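Long-range contacts in 450aa long hypothetical fmu protein (Pyrococcus horikoshii, PDB 2YXL), which probably transfers methyl groups from S-adenosyl-L-methionine to carbon 5 of cytosines in RNA: residues A[17-22]-A[87-92]; A[65-70]-A[93-98]; A[199-204]-A[239-244]; A[189-194]-A[220-225]. One frame throughout, in Å; residues are numbered along the deposited sequence.

Contact 1: residues A[17-22]-A[87-92]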
# COMPACT_ATOMS: atom_id res chain seq x y z
N ALA A 17 12.71 14.55 12.01
CA ALA A 17 12.01 14.14 10.80
C ALA A 17 11.46 12.71 10.85
O ALA A 17 10.28 12.50 10.58
CB ALA A 17 12.90 14.34 9.57
N ILE A 18 12.31 11.72 11.18
CA ILE A 18 11.84 10.33 11.22
C ILE A 18 10.89 10.09 12.37
O ILE A 18 9.96 9.29 12.24
CB ILE A 18 12.96 9.25 11.31
CG1 ILE A 18 14.34 9.86 11.47
CG2 ILE A 18 12.85 8.24 10.15
CD1 ILE A 18 14.74 10.01 12.91
N ILE A 19 11.13 10.75 13.50
CA ILE A 19 10.23 10.64 14.65
C ILE A 19 8.83 11.09 14.24
O ILE A 19 7.86 10.37 14.48
CB ILE A 19 10.74 11.44 15.89
CG1 ILE A 19 12.04 10.82 16.42
CG2 ILE A 19 9.66 11.46 16.99
CD1 ILE A 19 12.76 11.66 17.46
N GLU A 20 8.74 12.27 13.61
CA GLU A 20 7.45 12.77 13.14
C GLU A 20 6.85 11.88 12.05
O GLU A 20 5.63 11.68 12.01
CB GLU A 20 7.55 14.24 12.69
CG GLU A 20 6.24 14.82 12.15
CD GLU A 20 5.88 16.19 12.72
OE1 GLU A 20 4.68 16.54 12.70
OE2 GLU A 20 6.78 16.93 13.19
N ALA A 21 7.69 11.33 11.18
CA ALA A 21 7.23 10.44 10.12
C ALA A 21 6.68 9.13 10.68
O ALA A 21 5.65 8.63 10.22
CB ALA A 21 8.34 10.16 9.11
N ILE A 22 7.37 8.59 11.68
CA ILE A 22 6.96 7.36 12.35
C ILE A 22 5.69 7.60 13.17
O ILE A 22 4.79 6.75 13.19
CB ILE A 22 8.11 6.76 13.21
CG1 ILE A 22 9.28 6.30 12.31
CG2 ILE A 22 7.63 5.62 14.09
CD1 ILE A 22 8.92 5.25 11.25
N ARG A 87 6.37 6.58 21.88
CA ARG A 87 6.44 5.32 21.14
C ARG A 87 7.25 5.47 19.85
O ARG A 87 8.11 4.64 19.56
CB ARG A 87 5.04 4.77 20.84
CG ARG A 87 5.03 3.52 19.95
CD ARG A 87 3.68 2.80 19.90
NE ARG A 87 2.59 3.66 19.44
CZ ARG A 87 1.71 4.27 20.24
NH1 ARG A 87 0.77 5.03 19.72
NH2 ARG A 87 1.77 4.11 21.56
N ALA A 88 6.97 6.53 19.09
CA ALA A 88 7.69 6.81 17.84
C ALA A 88 9.18 7.04 18.10
O ALA A 88 10.02 6.50 17.38
CB ALA A 88 7.07 8.00 17.13
N ALA A 89 9.50 7.82 19.13
CA ALA A 89 10.90 8.10 19.46
C ALA A 89 11.63 6.83 19.88
O ALA A 89 12.77 6.59 19.45
CB ALA A 89 11.00 9.16 20.54
N LEU A 90 10.97 6.00 20.70
CA LEU A 90 11.56 4.75 21.15
C LEU A 90 11.82 3.80 19.98
O LEU A 90 12.87 3.16 19.92
CB LEU A 90 10.67 4.09 22.22
CG LEU A 90 10.61 4.73 23.61
CD1 LEU A 90 9.59 4.02 24.48
CD2 LEU A 90 11.98 4.73 24.30
N ARG A 91 10.88 3.74 19.03
CA ARG A 91 11.04 2.92 17.83
C ARG A 91 12.24 3.37 16.99
O ARG A 91 13.04 2.55 16.53
CB ARG A 91 9.76 2.93 16.99
CG ARG A 91 8.65 2.06 17.56
CD ARG A 91 7.32 2.31 16.86
NE ARG A 91 6.34 1.28 17.23
CZ ARG A 91 5.06 1.28 16.87
NH1 ARG A 91 4.56 2.25 16.11
NH2 ARG A 91 4.27 0.29 17.27
N VAL A 92 12.36 4.68 16.80
CA VAL A 92 13.46 5.28 16.07
C VAL A 92 14.80 4.96 16.73
O VAL A 92 15.76 4.55 16.06
CB VAL A 92 13.25 6.81 15.92
CG1 VAL A 92 14.53 7.52 15.49
CG2 VAL A 92 12.11 7.10 14.95
O HOH W 1 4.92 5.03 16.04

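Contact 2: residues A[65-70]-A[93-98]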
# COMPACT_ATOMS: atom_id res chain seq x y z
N GLY A 65 7.00 -4.82 14.78
CA GLY A 65 6.60 -5.78 15.80
C GLY A 65 7.76 -6.32 16.61
O GLY A 65 7.62 -6.62 17.80
N LEU A 66 8.92 -6.45 15.97
CA LEU A 66 10.12 -6.94 16.62
C LEU A 66 10.74 -5.84 17.48
O LEU A 66 11.17 -6.09 18.61
CB LEU A 66 11.11 -7.48 15.59
CG LEU A 66 10.64 -8.73 14.82
CD1 LEU A 66 11.45 -8.92 13.53
CD2 LEU A 66 10.69 -9.98 15.69
N ILE A 67 10.77 -4.62 16.94
CA ILE A 67 11.20 -3.44 17.68
C ILE A 67 10.38 -3.26 18.96
O ILE A 67 10.93 -3.02 20.04
CB ILE A 67 11.16 -2.17 16.77
CG1 ILE A 67 12.30 -2.21 15.75
CG2 ILE A 67 11.22 -0.89 17.60
CD1 ILE A 67 12.18 -1.22 14.59
N ASP A 68 9.06 -3.40 18.84
CA ASP A 68 8.14 -3.29 19.98
C ASP A 68 8.43 -4.31 21.07
O ASP A 68 8.41 -3.96 22.26
CB ASP A 68 6.68 -3.39 19.52
CG ASP A 68 6.20 -2.16 18.74
OD1 ASP A 68 6.96 -1.16 18.65
OD2 ASP A 68 5.07 -2.19 18.21
N LYS A 69 8.72 -5.56 20.69
CA LYS A 69 9.11 -6.60 21.65
C LYS A 69 10.38 -6.23 22.42
O LYS A 69 10.49 -6.55 23.61
CB LYS A 69 9.32 -7.95 20.97
CG LYS A 69 8.03 -8.67 20.60
CD LYS A 69 8.30 -10.13 20.22
CE LYS A 69 7.21 -10.69 19.32
NZ LYS A 69 5.86 -10.65 19.96
N VAL A 70 11.31 -5.56 21.75
CA VAL A 70 12.53 -5.06 22.40
C VAL A 70 12.19 -3.94 23.39
O VAL A 70 12.68 -3.93 24.52
CB VAL A 70 13.59 -4.58 21.37
CG1 VAL A 70 14.73 -3.83 22.07
CG2 VAL A 70 14.13 -5.75 20.57
N ALA A 93 14.86 5.13 18.06
CA ALA A 93 16.10 4.92 18.81
C ALA A 93 16.54 3.46 18.83
O ALA A 93 17.72 3.16 18.66
CB ALA A 93 15.96 5.46 20.24
N VAL A 94 15.59 2.55 19.04
CA VAL A 94 15.87 1.11 19.07
C VAL A 94 16.37 0.62 17.70
O VAL A 94 17.33 -0.15 17.62
CB VAL A 94 14.64 0.28 19.55
CG1 VAL A 94 14.83 -1.21 19.27
CG2 VAL A 94 14.40 0.52 21.04
N ASP A 95 15.72 1.09 16.63
CA ASP A 95 16.12 0.73 15.27
C ASP A 95 17.52 1.25 14.92
O ASP A 95 18.32 0.54 14.30
CB ASP A 95 15.10 1.27 14.27
CG ASP A 95 15.33 0.73 12.88
OD1 ASP A 95 15.69 1.53 11.98
OD2 ASP A 95 15.17 -0.49 12.68
N ILE A 96 17.80 2.49 15.31
CA ILE A 96 19.09 3.10 15.04
C ILE A 96 20.21 2.41 15.83
O ILE A 96 21.27 2.11 15.28
CB ILE A 96 19.06 4.64 15.26
CG1 ILE A 96 18.38 5.31 14.05
CG2 ILE A 96 20.46 5.20 15.44
CD1 ILE A 96 18.06 6.78 14.24
N ALA A 97 19.93 2.12 17.10
CA ALA A 97 20.91 1.46 17.98
C ALA A 97 21.21 0.02 17.59
O ALA A 97 22.36 -0.41 17.64
CB ALA A 97 20.46 1.53 19.43
N LEU A 98 20.18 -0.72 17.18
CA LEU A 98 20.35 -2.14 16.86
C LEU A 98 20.88 -2.40 15.46
O LEU A 98 21.62 -3.37 15.25
CB LEU A 98 19.03 -2.91 17.04
CG LEU A 98 18.43 -3.12 18.43
CD1 LEU A 98 17.25 -4.08 18.33
CD2 LEU A 98 19.45 -3.63 19.44

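Contact 3: residues A[199-204]-A[239-244]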
# COMPACT_ATOMS: atom_id res chain seq x y z
N GLU A 199 6.81 8.07 -23.85
CA GLU A 199 8.16 8.55 -24.13
C GLU A 199 8.37 10.00 -23.70
O GLU A 199 9.43 10.35 -23.17
CB GLU A 199 8.51 8.38 -25.62
CG GLU A 199 8.82 6.94 -26.05
CD GLU A 199 10.03 6.34 -25.33
OE1 GLU A 199 9.95 5.16 -24.92
OE2 GLU A 199 11.06 7.04 -25.18
N GLU A 200 7.36 10.83 -23.93
CA GLU A 200 7.36 12.23 -23.50
C GLU A 200 7.54 12.34 -21.99
O GLU A 200 8.32 13.17 -21.51
CB GLU A 200 6.06 12.90 -23.95
CG GLU A 200 5.79 14.29 -23.37
CD GLU A 200 4.30 14.58 -23.21
OE1 GLU A 200 3.92 15.77 -23.21
OE2 GLU A 200 3.50 13.62 -23.08
N VAL A 201 6.83 11.49 -21.25
CA VAL A 201 6.94 11.42 -19.79
C VAL A 201 8.32 10.92 -19.36
O VAL A 201 8.97 11.52 -18.49
CB VAL A 201 5.81 10.56 -19.16
CG1 VAL A 201 6.09 10.27 -17.69
CG2 VAL A 201 4.46 11.24 -19.33
N ILE A 202 8.78 9.82 -19.98
CA ILE A 202 10.11 9.27 -19.72
C ILE A 202 11.20 10.33 -19.89
O ILE A 202 12.07 10.49 -19.03
CB ILE A 202 10.41 8.03 -20.61
CG1 ILE A 202 9.53 6.84 -20.18
CG2 ILE A 202 11.89 7.65 -20.56
CD1 ILE A 202 9.67 5.61 -21.05
N GLY A 203 11.14 11.07 -21.00
CA GLY A 203 12.08 12.16 -21.28
C GLY A 203 12.07 13.26 -20.23
O GLY A 203 13.13 13.74 -19.82
N GLU A 204 10.88 13.66 -19.79
CA GLU A 204 10.71 14.68 -18.76
C GLU A 204 11.26 14.22 -17.41
O GLU A 204 11.80 15.02 -16.65
CB GLU A 204 9.24 15.09 -18.64
CG GLU A 204 9.00 16.38 -17.84
CD GLU A 204 7.54 16.57 -17.43
OE1 GLU A 204 6.64 16.30 -18.26
OE2 GLU A 204 7.30 16.99 -16.28
N GLY A 239 -1.38 16.32 -14.38
CA GLY A 239 -2.20 15.12 -14.45
C GLY A 239 -1.75 14.12 -15.50
O GLY A 239 -2.57 13.40 -16.07
N LYS A 240 -0.45 14.08 -15.75
CA LYS A 240 0.13 13.17 -16.74
C LYS A 240 0.47 11.81 -16.13
O LYS A 240 0.54 10.81 -16.85
CB LYS A 240 1.37 13.79 -17.38
CG LYS A 240 1.11 15.06 -18.18
CD LYS A 240 2.38 15.60 -18.82
CE LYS A 240 2.09 16.84 -19.66
NZ LYS A 240 3.34 17.44 -20.20
N ILE A 241 0.68 11.79 -14.81
CA ILE A 241 1.06 10.56 -14.10
C ILE A 241 0.30 10.37 -12.78
O ILE A 241 -0.09 11.33 -12.12
CB ILE A 241 2.59 10.50 -13.81
CG1 ILE A 241 3.04 11.68 -12.95
CG2 ILE A 241 3.39 10.41 -15.11
CD1 ILE A 241 4.29 11.41 -12.14
N ILE A 242 0.10 9.10 -12.41
CA ILE A 242 -0.55 8.73 -11.15
C ILE A 242 0.15 7.50 -10.55
O ILE A 242 0.59 6.61 -11.28
CB ILE A 242 -2.08 8.47 -11.35
CG1 ILE A 242 -2.78 8.20 -10.01
CG2 ILE A 242 -2.33 7.33 -12.37
CD1 ILE A 242 -4.31 8.28 -10.06
N VAL A 243 0.28 7.47 -9.22
CA VAL A 243 0.90 6.34 -8.53
C VAL A 243 -0.01 5.12 -8.58
O VAL A 243 -1.12 5.14 -8.05
CB VAL A 243 1.26 6.68 -7.05
CG1 VAL A 243 1.93 5.48 -6.37
CG2 VAL A 243 2.16 7.90 -6.97
N GLN A 244 0.46 4.06 -9.24
CA GLN A 244 -0.28 2.81 -9.33
C GLN A 244 0.68 1.65 -9.57
O GLN A 244 1.61 1.76 -10.37
CB GLN A 244 -1.33 2.87 -10.46
CG GLN A 244 -2.18 1.60 -10.57
CD GLN A 244 -3.26 1.68 -11.63
OE1 GLN A 244 -2.99 1.84 -12.83
NE2 GLN A 244 -4.51 1.53 -11.20

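Contact 4: residues A[189-194]-A[220-225]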
# COMPACT_ATOMS: atom_id res chain seq x y z
N ILE A 189 4.40 4.08 -11.31
CA ILE A 189 3.45 5.10 -11.78
C ILE A 189 2.81 4.71 -13.12
O ILE A 189 3.40 3.97 -13.90
CB ILE A 189 4.10 6.51 -11.91
CG1 ILE A 189 5.28 6.50 -12.89
CG2 ILE A 189 4.52 7.06 -10.54
CD1 ILE A 189 5.71 7.87 -13.38
N ARG A 190 1.60 5.22 -13.36
CA ARG A 190 0.94 5.03 -14.65
C ARG A 190 0.88 6.35 -15.41
O ARG A 190 0.62 7.40 -14.82
CB ARG A 190 -0.47 4.46 -14.48
CG ARG A 190 -1.01 3.78 -15.74
CD ARG A 190 -2.48 3.39 -15.62
NE ARG A 190 -3.37 4.54 -15.77
CZ ARG A 190 -4.10 5.07 -14.79
NH1 ARG A 190 -4.07 4.55 -13.56
NH2 ARG A 190 -4.87 6.12 -15.04
N VAL A 191 1.13 6.28 -16.71
CA VAL A 191 1.05 7.45 -17.59
C VAL A 191 -0.37 7.61 -18.11
O VAL A 191 -0.95 6.67 -18.67
CB VAL A 191 2.07 7.35 -18.76
CG1 VAL A 191 1.81 8.43 -19.82
CG2 VAL A 191 3.49 7.45 -18.24
N ASN A 192 -0.94 8.80 -17.90
CA ASN A 192 -2.28 9.13 -18.37
C ASN A 192 -2.29 9.39 -19.88
O ASN A 192 -1.97 10.49 -20.33
CB ASN A 192 -2.81 10.35 -17.59
CG ASN A 192 -4.24 10.72 -17.97
OD1 ASN A 192 -4.69 11.84 -17.69
ND2 ASN A 192 -4.97 9.80 -18.59
N THR A 193 -2.66 8.36 -20.64
CA THR A 193 -2.68 8.41 -22.11
C THR A 193 -3.64 9.47 -22.64
O THR A 193 -3.51 9.93 -23.77
CB THR A 193 -3.04 7.05 -22.73
OG1 THR A 193 -4.29 6.59 -22.19
CG2 THR A 193 -1.95 6.03 -22.46
N LEU A 194 -4.62 9.83 -21.81
CA LEU A 194 -5.62 10.83 -22.15
C LEU A 194 -5.03 12.24 -22.21
O LEU A 194 -5.63 13.15 -22.79
CB LEU A 194 -6.75 10.77 -21.12
CG LEU A 194 -8.19 10.94 -21.57
CD1 LEU A 194 -9.09 10.07 -20.70
CD2 LEU A 194 -8.62 12.40 -21.51
N THR A 220 2.43 1.35 -20.20
CA THR A 220 2.06 2.65 -19.63
C THR A 220 2.50 2.76 -18.16
O THR A 220 2.39 3.83 -17.56
CB THR A 220 0.56 2.95 -19.76
OG1 THR A 220 -0.20 1.81 -19.34
CG2 THR A 220 0.20 3.30 -21.19
N ILE A 221 3.01 1.66 -17.61
CA ILE A 221 3.55 1.63 -16.26
C ILE A 221 5.06 1.87 -16.26
O ILE A 221 5.80 1.25 -17.03
CB ILE A 221 3.20 0.30 -15.52
CG1 ILE A 221 1.70 0.24 -15.18
CG2 ILE A 221 4.06 0.10 -14.26
CD1 ILE A 221 1.25 1.17 -14.05
N LEU A 222 5.51 2.79 -15.41
CA LEU A 222 6.92 3.08 -15.27
C LEU A 222 7.36 2.89 -13.83
O LEU A 222 6.67 3.30 -12.90
CB LEU A 222 7.23 4.52 -15.70
CG LEU A 222 6.75 5.03 -17.06
CD1 LEU A 222 6.95 6.53 -17.14
CD2 LEU A 222 7.45 4.32 -18.22
N LYS A 223 8.51 2.26 -13.65
CA LYS A 223 9.15 2.21 -12.35
C LYS A 223 10.22 3.29 -12.30
O LYS A 223 11.10 3.36 -13.16
CB LYS A 223 9.71 0.82 -12.05
CG LYS A 223 8.62 -0.24 -11.90
CD LYS A 223 9.19 -1.65 -11.73
CE LYS A 223 8.08 -2.67 -11.39
NZ LYS A 223 7.16 -2.98 -12.55
N ILE A 224 10.11 4.18 -11.31
CA ILE A 224 11.08 5.25 -11.12
C ILE A 224 11.80 5.10 -9.78
O ILE A 224 11.18 4.73 -8.78
CB ILE A 224 10.44 6.67 -11.27
CG1 ILE A 224 9.40 6.95 -10.18
CG2 ILE A 224 9.83 6.84 -12.67
CD1 ILE A 224 9.00 8.41 -10.05
N LYS A 225 13.10 5.37 -9.78
CA LYS A 225 13.91 5.23 -8.58
C LYS A 225 13.79 6.49 -7.73
O LYS A 225 14.19 7.58 -8.15
CB LYS A 225 15.37 4.95 -8.95
CG LYS A 225 16.21 4.35 -7.82
CD LYS A 225 17.59 3.94 -8.32
CE LYS A 225 18.23 2.88 -7.43
NZ LYS A 225 18.75 3.44 -6.15

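Contact 1: residues A[17-22]-A[87-92]
Ile19 and Ile22 of helix 12-24 lie against Ala88, Ala89 and Val92 of helix 84-99, the two short axes passing 8.4 Å apart with 123° between their N-to-C directions. The small alanines allow this closeness: the CA atoms of Ile19 and Ala89 are 5.5 Å apart, and Ala88 CB sits 3.6 Å from Ile19 O. Val92 is central to the packing, with its two methyls serving different partners. With CG1 anti to the backbone N (chi1 165°), Val92 CG2 falls beside the N and is 4.0 Å from Ile19 CG1 and equally near Ile22 CG1, while Val92 CG1 meets Ile18 CD1 at 3.6 Å. Ile19 lies across Val92 at about a right angle. Ile22 divides its branches, CG1 going to Val92 and CG2 to Ala88 CB at 3.9 Å. Beyond it the aliphatic chain of Arg91 passes the same CG2 through its CD, and its guanidinium is held by salt bridges to Glu26 and Asp68. No direct hydrogen bond joins the segments, so the contact is apolar packing. Helix 104-121 adds Ala114 and Ile118 beside Ile19, helix 47-75 brings Leu53 to Ile18 and Phe57 to Ile22, and Phe130 of helix 124-138 reaches Ala89.

Contact 2: residues A[65-70]-A[93-98]
The carboxylate of Asp95 is the flat group that meets the other segment, and what it meets is a methyl: its OD2 lies 3.6 Å from Ile67 CD1, which also touches Asp95 CB at 3.9 Å. Its other oxygen, OD1, has a weak hydrogen bond to His100, while OD2 comes close to the like-charged Asp59, a proximity that would probably raise the pKa of one of the two acids. With CG anti to the backbone N (chi1 -170°), the acid is set at a slant across the end of Ile67. The helices, 47-75 and 84-99, pass nearly at right angles (94°) with short axes 10.1 Å apart, within an all-helical N-terminal region consistent with the NusB-like domain of bacterial RsmB. At the crossing, Val94 CG1 touches two side chains, Val70 CG1 at 3.8 Å and Ile67 CG2 at 4.0 Å. Ile67 and Val94 run past each other in opposite directions, as do Val70 and Leu98. Cutting Ile67 back to an alanine is likely to leave Val94 CG1 without one of these two partners and open a gap beside the Asp95 carboxylate. Nearer the end of helix 84-99, Leu98 CD1 meets Val70 CG2 at 4.2 Å, and Tyr140 touches both residues.

Contact 3: residues A[199-204]-A[239-244]
Lys240 and Ile241 bring the edge strand 241-243 of a ferredoxin-like sheet up to Glu200, Val201 and Glu204 on its helix 198-207. The lysine leaves the chain just after Gly239, whose positive phi (78°) closes the preceding helix in a Schellman motif, and its fully extended chain carries the ammonium out to two carboxylates one helical turn apart. Both glutamates meet it at about a right angle. The bond from Lys240 NZ to Glu200 OE1 is weak, at 3.5 Å, and the ion pair of Lys240 NZ with Glu204 OE1 is long, at 4.0 Å. A further weak, long pairing with Glu238 leaves the ammonium among three acids, a loose electrostatic network on the solvent side. Glu200 has a firmer commitment through its other oxygen, OE2, which accepts a hydrogen bond from the backbone N of Asn197. Along one side the strand's backbone is bonded within the sheet: Lys240 with Asn192, Ile242 with Arg190, Gln244 with Ser188. Gln244 also spends its OE1 on Arg190 NH1. Inward of the charges the contact turns apolar: Val201 CG1, anti to its own backbone N (chi1 169°), rests 3.7 Å from Ile241 CG2.

Contact 4: residues A[189-194]-A[220-225]
Ile189 and Leu222 form the tight part of this contact, an antiparallel hydrogen-bonded pair in which each backbone N donates to the other's carbonyl oxygen. Ile189 N to Leu222 O and Leu222 N to Ile189 O both measure 2.9 Å and are nearly straight. A third bond, Val191 N to Thr220 O, continues the pairing, its donor tilted 16° from the carbonyl plane. Among the side chains, Ile189 CG1 sits 4.0 Å from Leu222 CB, and Leu222 CD1 reaches on to Val191 CG2 at 3.7 Å. These residues share one face with Ile224, and helix 198-207 packs on it through Val201, Ile202 and Leu205. The strands are the two central ones of a four-stranded antiparallel sheet of order 2-3-1-4, the ferredoxin-like arrangement. On its other face lies the non-hydrogen-bonded pair of Arg190 and Ile221, where Ile221 CD1 packs against the arginine's stem, 3.7 Å from Arg190 CB. Past that stem the chain bends (chi3 76°) and its guanidinium binds Glu279 by a salt bridge, with a weak bond to the carbonyl of Gly272 in the predicted S-adenosyl-L-methionine site. The pairing thins toward solvent, where the Thr193 and Thr220 side chains cross at about a right angle and touch through Thr193 CG2 and Thr220 CG2, 3.7 Å apart. Thr193, the exposed member, turns its OG1 to Glu279, the acid that also holds Arg190.

How the contacts relate
Contacts 1 and 2 use successive turns of helix 84-99 and touch, Arg91 NH2 of the first reaching Asp68 OD2 of the second at 2.8 Å; their centres lie 11 Å apart in the N-terminal helical region. Contacts 3 and 4 share one sheet, in which strands 241-243 and 186-191 are neighbours, and their centres are only 5 Å apart. The two groups stand apart: the nearest atoms of contacts 1 and 3 are about 17 Å from each other. In contact 4 the Arg190 side chain is about 8 Å from sinefungin, whereas contacts 1 and 2 lie away from the predicted S-adenosyl-L-methionine site.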